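Local structure of protein kinase A regulatory subunit, putative (Trypanosoma cruzi, 6FTF) at residues 201-212 and 223-234. The protein probably restrains the catalytic subunit of a cAMP-independent protein kinase A, and binds a nucleoside analogue in each of its two cyclic nucleotide-binding domains. Sequence-based numbering, arbitrary orientation.
Sequences WLYIIMEGTVEV and KVCEFTQGDHIG. With 7CI (7-cyano-7-deazainosine), chain E; EDO (1,2-ethanediol), chain C.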
ATOM      1  N   TRP A 201       9.260  -5.651  -4.644  1.00 10.83           N
ATOM      2  CA  TRP A 201       8.001  -5.739  -5.362  1.00  9.79           C
ATOM      3  C   TRP A 201       7.274  -7.043  -5.081  1.00 10.36           C
ATOM      4  O   TRP A 201       7.864  -8.126  -5.142  1.00 12.12           O
ATOM      5  CB  TRP A 201       8.266  -5.668  -6.860  1.00 13.11           C
ATOM      6  CG  TRP A 201       8.865  -4.373  -7.309  1.00 15.34           C
ATOM      7  CD1 TRP A 201      10.151  -4.154  -7.724  1.00 16.61           C
ATOM      8  CD2 TRP A 201       8.185  -3.122  -7.420  1.00 14.44           C
ATOM      9  NE1 TRP A 201      10.305  -2.832  -8.095  1.00 17.71           N
ATOM     10  CE2 TRP A 201       9.112  -2.181  -7.918  1.00 17.81           C
ATOM     11  CE3 TRP A 201       6.876  -2.707  -7.165  1.00 14.48           C
ATOM     12  CZ2 TRP A 201       8.773  -0.843  -8.138  1.00 18.16           C
ATOM     13  CZ3 TRP A 201       6.541  -1.375  -7.386  1.00 16.58           C
ATOM     14  CH2 TRP A 201       7.482  -0.468  -7.882  1.00 18.18           C
ATOM     15  N   LEU A 202       5.982  -6.930  -4.816  1.00  9.68           N
ATOM     16  CA  LEU A 202       5.092  -8.067  -4.666  1.00 10.08           C
ATOM     17  C   LEU A 202       4.157  -8.075  -5.864  1.00  9.85           C
ATOM     18  O   LEU A 202       3.637  -7.028  -6.263  1.00 11.83           O
ATOM     19  CB  LEU A 202       4.310  -7.976  -3.351  1.00 10.33           C
ATOM     20  CG  LEU A 202       3.373  -9.121  -2.976  1.00 12.36           C
ATOM     21  CD1 LEU A 202       3.214  -9.219  -1.457  1.00 13.47           C
ATOM     22  CD2 LEU A 202       2.016  -8.943  -3.622  1.00 13.16           C
ATOM     23  N   TYR A 203       3.961  -9.244  -6.450  1.00  8.21           N
ATOM     24  CA  TYR A 203       3.162  -9.399  -7.656  1.00  7.93           C
ATOM     25  C   TYR A 203       2.010 -10.344  -7.369  1.00  8.96           C
ATOM     26  O   TYR A 203       2.211 -11.412  -6.778  1.00 10.41           O
ATOM     27  CB  TYR A 203       4.012  -9.984  -8.791  1.00  9.53           C
ATOM     28  CG  TYR A 203       5.183  -9.127  -9.201  1.00  8.59           C
ATOM     29  CD1 TYR A 203       6.391  -9.231  -8.551  1.00  8.60           C
ATOM     30  CD2 TYR A 203       5.075  -8.210 -10.229  1.00  9.89           C
ATOM     31  CE1 TYR A 203       7.459  -8.442  -8.913  1.00  9.48           C
ATOM     32  CE2 TYR A 203       6.136  -7.417 -10.592  1.00 10.54           C
ATOM     33  CZ  TYR A 203       7.317  -7.536  -9.933  1.00 10.22           C
ATOM     34  OH  TYR A 203       8.401  -6.738 -10.295  1.00 12.26           O
ATOM     35  N   ILE A 204       0.811  -9.967  -7.797  1.00  7.67           N
ATOM     36  CA  ILE A 204      -0.340 -10.857  -7.783  1.00  7.90           C
ATOM     37  C   ILE A 204      -0.611 -11.218  -9.229  1.00  8.08           C
ATOM     38  O   ILE A 204      -0.717 -10.333 -10.086  1.00  8.70           O
ATOM     39  CB  ILE A 204      -1.567 -10.198  -7.141  1.00  8.23           C
ATOM     40  CG1 ILE A 204      -1.225  -9.619  -5.762  1.00  9.42           C
ATOM     41  CG2 ILE A 204      -2.692 -11.204  -7.070  1.00 10.33           C
ATOM     42  CD1 ILE A 204      -2.355  -8.818  -5.131  1.00 12.34           C
ATOM     43  N   ILE A 205      -0.673 -12.504  -9.515  1.00  8.27           N
ATOM     44  CA  ILE A 205      -0.836 -12.952 -10.893  1.00  8.36           C
ATOM     45  C   ILE A 205      -2.291 -12.786 -11.320  1.00  8.24           C
ATOM     46  O   ILE A 205      -3.188 -13.455 -10.801  1.00  9.63           O
ATOM     47  CB  ILE A 205      -0.355 -14.395 -11.066  1.00  8.33           C
ATOM     48  CG1 ILE A 205       1.103 -14.510 -10.612  1.00  8.67           C
ATOM     49  CG2 ILE A 205      -0.516 -14.826 -12.525  1.00  9.11           C
ATOM     50  CD1 ILE A 205       1.614 -15.925 -10.559  1.00 11.72           C
ATOM     51  N   MET A 206      -2.523 -11.928 -12.311  1.00  8.55           N
ATOM     52  CA  MET A 206      -3.852 -11.745 -12.877  1.00  9.65           C
ATOM     53  C   MET A 206      -4.133 -12.730 -13.996  1.00 10.46           C
ATOM     54  O   MET A 206      -5.291 -13.119 -14.199  1.00 11.99           O
ATOM     55  CB  MET A 206      -4.034 -10.309 -13.387  1.00  9.64           C
ATOM     56  CG  MET A 206      -3.891  -9.266 -12.294  1.00 10.62           C
ATOM     57  SD  MET A 206      -4.107  -7.564 -12.841  1.00 14.73           S
ATOM     58  CE  MET A 206      -5.887  -7.494 -13.052  1.00 18.54           C
ATOM     59  N   GLU A 207      -3.106 -13.138 -14.731  1.00  8.76           N
ATOM     60  CA  GLU A 207      -3.243 -14.144 -15.768  1.00  9.90           C
ATOM     61  C   GLU A 207      -1.881 -14.776 -15.993  1.00  9.33           C
ATOM     62  O   GLU A 207      -0.862 -14.086 -15.951  1.00  9.64           O
ATOM     63  CB  GLU A 207      -3.698 -13.485 -17.069  1.00 12.51           C
ATOM     64  CG  GLU A 207      -3.983 -14.406 -18.217  1.00 19.98           C
ATOM     65  CD  GLU A 207      -4.224 -13.615 -19.491  1.00 28.69           C
ATOM     66  OE1 GLU A 207      -5.039 -12.668 -19.460  1.00 22.56           O
ATOM     67  OE2 GLU A 207      -3.572 -13.918 -20.511  1.00 34.98           O
ATOM     68  N   GLY A 208      -1.874 -16.073 -16.268  1.00 10.13           N
ATOM     69  CA  GLY A 208      -0.672 -16.783 -16.673  1.00  9.79           C
ATOM     70  C   GLY A 208      -0.057 -17.619 -15.570  1.00  9.12           C
ATOM     71  O   GLY A 208      -0.603 -17.763 -14.472  1.00 10.76           O
ATOM     72  N   THR A 209       1.104 -18.187 -15.895  1.00  9.68           N
ATOM     73  CA  THR A 209       1.832 -19.079 -15.004  1.00  9.65           C
ATOM     74  C   THR A 209       3.298 -18.679 -14.937  1.00  9.19           C
ATOM     75  O   THR A 209       3.858 -18.138 -15.888  1.00  9.26           O
ATOM     76  CB  THR A 209       1.683 -20.522 -15.514  1.00 10.42           C
ATOM     77  OG1 THR A 209       0.281 -20.843 -15.543  1.00 13.25           O
ATOM     78  CG2 THR A 209       2.392 -21.535 -14.653  1.00 11.93           C
ATOM     79  N   VAL A 210       3.892 -18.899 -13.765  1.00  8.63           N
ATOM     80  CA  VAL A 210       5.294 -18.599 -13.497  1.00  8.54           C
ATOM     81  C   VAL A 210       5.967 -19.819 -12.892  1.00  8.50           C
ATOM     82  O   VAL A 210       5.318 -20.697 -12.325  1.00  9.41           O
ATOM     83  CB  VAL A 210       5.483 -17.381 -12.548  1.00  8.89           C
ATOM     84  CG1 VAL A 210       4.762 -16.157 -13.111  1.00  9.43           C
ATOM     85  CG2 VAL A 210       4.993 -17.704 -11.127  1.00  8.95           C
ATOM     86  N   GLU A 211       7.295 -19.841 -12.980  1.00  8.31           N
ATOM     87  CA  GLU A 211       8.111 -20.850 -12.317  1.00  8.83           C
ATOM     88  C   GLU A 211       9.090 -20.171 -11.372  1.00  7.93           C
ATOM     89  O   GLU A 211       9.614 -19.100 -11.663  1.00  9.05           O
ATOM     90  CB  GLU A 211       8.877 -21.730 -13.319  1.00  9.46           C
ATOM     91  CG  GLU A 211       9.836 -20.982 -14.240  1.00 11.21           C
ATOM     92  CD  GLU A 211      10.464 -21.863 -15.323  1.00 15.47           C
ATOM     93  OE1 GLU A 211      11.316 -21.347 -16.098  1.00 15.54           O
ATOM     94  OE2 GLU A 211      10.115 -23.062 -15.415  1.00 17.01           O
ATOM     95  N   VAL A 212       9.305 -20.808 -10.233  1.00  8.34           N
ATOM     96  CA  VAL A 212      10.223 -20.337  -9.199  1.00  7.98           C
ATOM     97  C   VAL A 212      11.481 -21.186  -9.306  1.00  8.60           C
ATOM     98  O   VAL A 212      11.389 -22.415  -9.298  1.00  9.73           O
ATOM     99  CB  VAL A 212       9.582 -20.488  -7.813  1.00  8.76           C
ATOM    100  CG1 VAL A 212      10.525 -20.041  -6.724  1.00  9.71           C
ATOM    101  CG2 VAL A 212       8.292 -19.695  -7.721  1.00  9.37           C
ATOM    102  N   LYS A 223      14.461 -25.937 -10.443  1.00 11.76           N
ATOM    103  CA  LYS A 223      13.068 -25.508 -10.394  1.00 10.40           C
ATOM    104  C   LYS A 223      12.430 -25.947  -9.081  1.00 11.69           C
ATOM    105  O   LYS A 223      12.524 -27.114  -8.688  1.00 13.89           O
ATOM    106  CB  LYS A 223      12.301 -26.075 -11.587  1.00 13.55           C
ATOM    107  CG  LYS A 223      10.843 -25.642 -11.650  1.00 14.55           C
ATOM    108  CD  LYS A 223      10.257 -25.848 -13.043  0.71 15.90           C
ATOM    109  CE  LYS A 223       8.784 -25.438 -13.125  0.62 11.87           C
ATOM    110  NZ  LYS A 223       8.350 -25.161 -14.534  0.61 14.15           N
ATOM    111  N   VAL A 224      11.786 -25.009  -8.397  1.00 10.60           N
ATOM    112  CA  VAL A 224      11.147 -25.287  -7.120  1.00 10.06           C
ATOM    113  C   VAL A 224       9.673 -25.617  -7.293  1.00 11.25           C
ATOM    114  O   VAL A 224       9.185 -26.613  -6.751  1.00 12.93           O
ATOM    115  CB  VAL A 224      11.348 -24.079  -6.186  1.00 10.47           C
ATOM    116  CG1 VAL A 224      10.565 -24.251  -4.896  1.00 11.44           C
ATOM    117  CG2 VAL A 224      12.804 -23.906  -5.874  1.00 12.11           C
ATOM    118  N   CYS A 225       8.931 -24.796  -8.025  1.00  9.80           N
ATOM    119  CA  CYS A 225       7.492 -24.980  -8.187  1.00  9.98           C
ATOM    120  C   CYS A 225       6.990 -23.997  -9.236  1.00  9.99           C
ATOM    121  O   CYS A 225       7.762 -23.215  -9.800  1.00  9.94           O
ATOM    122  CB  CYS A 225       6.744 -24.778  -6.864  1.00 12.14           C
ATOM    123  SG  CYS A 225       6.695 -23.066  -6.254  1.00 11.95           S
ATOM    124  N   GLU A 226       5.680 -24.034  -9.477  1.00  9.85           N
ATOM    125  CA  GLU A 226       4.974 -23.064 -10.305  1.00  9.93           C
ATOM    126  C   GLU A 226       3.881 -22.386  -9.493  1.00  9.39           C
ATOM    127  O   GLU A 226       3.448 -22.900  -8.459  1.00 11.14           O
ATOM    128  CB  GLU A 226       4.337 -23.739 -11.528  1.00 10.58           C
ATOM    129  CG  GLU A 226       5.411 -24.239 -12.498  1.00 12.75           C
ATOM    130  CD  GLU A 226       4.864 -24.738 -13.829  1.00 17.23           C
ATOM    131  OE1 GLU A 226       5.692 -24.949 -14.759  1.00 18.28           O
ATOM    132  OE2 GLU A 226       3.633 -24.920 -13.958  1.00 18.06           O
ATOM    133  N   PHE A 227       3.463 -21.213  -9.960  1.00 10.15           N
ATOM    134  CA  PHE A 227       2.300 -20.496  -9.452  1.00  9.11           C
ATOM    135  C   PHE A 227       1.513 -19.990 -10.652  1.00  9.07           C
ATOM    136  O   PHE A 227       2.035 -19.885 -11.766  1.00 10.32           O
ATOM    137  CB  PHE A 227       2.700 -19.322  -8.552  1.00  9.28           C
ATOM    138  CG  PHE A 227       3.269 -19.733  -7.236  1.00  8.83           C
ATOM    139  CD1 PHE A 227       2.497 -20.405  -6.305  1.00 11.00           C
ATOM    140  CD2 PHE A 227       4.563 -19.413  -6.900  1.00  9.52           C
ATOM    141  CE1 PHE A 227       3.029 -20.781  -5.079  1.00 11.59           C
ATOM    142  CE2 PHE A 227       5.083 -19.777  -5.673  1.00 11.86           C
ATOM    143  CZ  PHE A 227       4.315 -20.454  -4.771  1.00 12.26           C
ATOM    144  N   THR A 228       0.251 -19.638 -10.417  1.00  8.75           N
ATOM    145  CA  THR A 228      -0.616 -19.233 -11.515  1.00  9.89           C
ATOM    146  C   THR A 228      -1.615 -18.184 -11.030  1.00  9.52           C
ATOM    147  O   THR A 228      -1.461 -17.605  -9.955  1.00  9.76           O
ATOM    148  CB  THR A 228      -1.245 -20.477 -12.157  1.00 11.55           C
ATOM    149  OG1 THR A 228      -1.900 -20.124 -13.378  1.00 13.80           O
ATOM    150  CG2 THR A 228      -2.214 -21.124 -11.224  1.00 12.87           C
ATOM    151  N   GLN A 229      -2.627 -17.928 -11.851  1.00 11.18           N
ATOM    152  CA  GLN A 229      -3.582 -16.860 -11.603  1.00  9.97           C
ATOM    153  C   GLN A 229      -4.133 -16.924 -10.183  1.00 11.97           C
ATOM    154  O   GLN A 229      -4.586 -17.974  -9.725  1.00 11.38           O
ATOM    155  CB  GLN A 229      -4.707 -17.007 -12.634  1.00 12.63           C
ATOM    156  CG  GLN A 229      -5.803 -15.980 -12.535  1.00 14.32           C
ATOM    157  CD  GLN A 229      -6.808 -16.101 -13.657  1.00 18.14           C
ATOM    158  OE1 GLN A 229      -6.461 -16.457 -14.792  1.00 20.31           O
ATOM    159  NE2 GLN A 229      -8.065 -15.836 -13.341  1.00 21.47           N
ATOM    160  N   GLY A 230      -4.098 -15.787  -9.499  1.00  9.60           N
ATOM    161  CA  GLY A 230      -4.558 -15.669  -8.137  1.00  9.81           C
ATOM    162  C   GLY A 230      -3.476 -15.826  -7.095  1.00  9.57           C
ATOM    163  O   GLY A 230      -3.675 -15.420  -5.950  1.00 11.02           O
ATOM    164  N   ASP A 231      -2.331 -16.389  -7.470  1.00  9.02           N
ATOM    165  CA  ASP A 231      -1.208 -16.548  -6.570  1.00  8.83           C
ATOM    166  C   ASP A 231      -0.395 -15.263  -6.510  1.00  9.20           C
ATOM    167  O   ASP A 231      -0.560 -14.339  -7.313  1.00  9.48           O
ATOM    168  CB  ASP A 231      -0.317 -17.696  -7.050  1.00  9.33           C
ATOM    169  CG  ASP A 231      -0.967 -19.059  -6.918  1.00 11.62           C
ATOM    170  OD1 ASP A 231      -1.727 -19.279  -5.946  1.00 17.96           O
ATOM    171  OD2 ASP A 231      -0.693 -19.925  -7.761  1.00 11.43           O
ATOM    172  N   HIS A 232       0.494 -15.212  -5.534  1.00 11.12           N
ATOM    173  CA  HIS A 232       1.375 -14.066  -5.344  1.00 10.92           C
ATOM    174  C   HIS A 232       2.826 -14.508  -5.191  1.00  9.46           C
ATOM    175  O   HIS A 232       3.116 -15.610  -4.711  1.00  9.90           O
ATOM    176  CB  HIS A 232       0.982 -13.291  -4.091  1.00 12.95           C
ATOM    177  CG  HIS A 232       0.822 -14.163  -2.889  1.00 12.41           C
ATOM    178  ND1 HIS A 232       1.879 -14.551  -2.096  1.00 12.72           N
ATOM    179  CD2 HIS A 232      -0.268 -14.794  -2.391  1.00 15.54           C
ATOM    180  CE1 HIS A 232       1.445 -15.355  -1.144  1.00 13.89           C
ATOM    181  NE2 HIS A 232       0.140 -15.509  -1.295  1.00 15.56           N
ATOM    182  N   ILE A 233       3.739 -13.616  -5.578  1.00  9.05           N
ATOM    183  CA  ILE A 233       5.171 -13.818  -5.392  1.00  8.46           C
ATOM    184  C   ILE A 233       5.789 -12.512  -4.916  1.00  8.11           C
ATOM    185  O   ILE A 233       5.278 -11.423  -5.194  1.00  9.21           O
ATOM    186  CB  ILE A 233       5.926 -14.342  -6.644  1.00  9.63           C
ATOM    187  CG1 ILE A 233       5.797 -13.400  -7.854  1.00 12.53           C
ATOM    188  CG2 ILE A 233       5.508 -15.775  -6.971  1.00 11.01           C
ATOM    189  CD1 ILE A 233       4.694 -13.745  -8.847  1.00 11.45           C
ATOM    190  N   GLY A 234       6.894 -12.626  -4.178  1.00  7.82           N
ATOM    191  CA  GLY A 234       7.652 -11.491  -3.691  1.00  8.23           C
ATOM    192  C   GLY A 234       7.472 -11.208  -2.217  1.00  8.33           C
ATOM    193  O   GLY A 234       8.213 -10.390  -1.661  1.00  9.33           O
TER
HETATM  194  C1  7CI E 604       9.148 -17.064  -4.309  1.00  8.57           C
HETATM  195  N1  7CI E 604       9.848 -18.215  -3.624  1.00  7.49           N
HETATM  196  O1  7CI E 604      10.086 -16.312  -5.046  1.00  8.21           O
HETATM  197  C2  7CI E 604       9.286 -19.388  -3.387  1.00  8.20           C
HETATM  198  N2  7CI E 604       8.049 -19.830  -3.715  1.00  8.31           N
HETATM  199  O2  7CI E 604       7.399 -15.539  -3.842  1.00  9.07           O
HETATM  200  C3  7CI E 604       7.742 -21.113  -3.439  1.00 12.73           C
HETATM  201  N3  7CI E 604       8.642 -21.938  -2.747  1.00  9.05           N
HETATM  202  O3  7CI E 604       9.083 -13.912  -2.577  1.00  8.18           O
HETATM  203  C4  7CI E 604       9.882 -21.497  -2.373  1.00  8.48           C
HETATM  204  N4  7CI E 604      13.676 -19.938  -1.411  1.00 10.00           N
HETATM  205  C5  7CI E 604      10.267 -20.184  -2.717  1.00  7.63           C
HETATM  206  O5  7CI E 604      10.606 -22.298  -1.715  1.00  9.46           O
HETATM  207  C6  7CI E 604      11.466 -19.367  -2.562  1.00  7.86           C
HETATM  208  C7  7CI E 604      11.123 -18.164  -3.162  1.00  8.24           C
HETATM  209  C8  7CI E 604      12.669 -19.686  -1.935  1.00  8.87           C
HETATM  210  C9  7CI E 604       8.540 -16.119  -3.330  1.00  7.61           C
HETATM  211  C10 7CI E 604       9.599 -15.168  -3.112  1.00  7.49           C
HETATM  212  C11 7CI E 604      10.133 -14.981  -4.549  1.00  8.29           C
HETATM  213  C12 7CI E 604      11.619 -14.444  -4.625  1.00  8.04           C
HETATM  214  O4  7CI E 604      12.426 -15.150  -3.747  1.00  8.49           O
HETATM  215  C1  EDO C 602      -9.187 -14.290  -9.871  1.00 23.41           C
HETATM  216  O1  EDO C 602      -9.020 -14.183 -11.286  1.00 23.58           O
HETATM  217  C2  EDO C 602      -8.008 -15.037  -9.264  1.00 21.86           C
HETATM  218  O2  EDO C 602      -7.914 -16.322  -9.884  1.00 25.48           O
HETATM  219  O   HOH W   1      -4.376 -17.567 -16.231  1.00 16.20           O
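Val-212 spreads its two methyls between Phe-227 and the bound 7-cyano-7-deazainosine. CG1, anti to the backbone N (chi1 179°), lies 3.6 Å from C2 of the ligand base, while CG2 meets Phe-227 CE2 at 3.8 Å. That ring in turn presents its edge to the ligand, with N2 in the ring plane, and Cys-225 SG and Val-224 CG1 also border the base. Both polar backbone atoms of Val-212 turn to strand 223-228: N donates to Cys-225 O and O accepts from Val-224 N. On the opposite sheet face, Lys-223 NZ bridges two carboxylates, 2.9 Å from Glu-211 OE2 and 2.7 Å from Glu-226 OE1, which probably offsets the repulsion between these like charges.

Where segment 201-212 turns its corner at Met-206, beside the type II turn of 228-231, Ile-205 packs its CD1 3.6 Å from Thr-228 O and 4.1 Å from Phe-227 CB; Ile-205 N donates to Asp-231 O and its O accepts from Gly-230 N. Thr-228 N is tied to Asp-231 OD2 across the turn. CG1 of Ile-233 sits between the backbone N and the carbonyl carbon (chi1 59°), which brings CD1 against Tyr-203 CB and Ile-205 CG1; next to it Gly-234 N donates to ligand O2 at 3.0 Å. Two antiparallel strand pairs, bent from one sheet into the other, thus wall the nucleoside pocket, as in the jelly-roll beta barrel of cyclic nucleotide-binding domains.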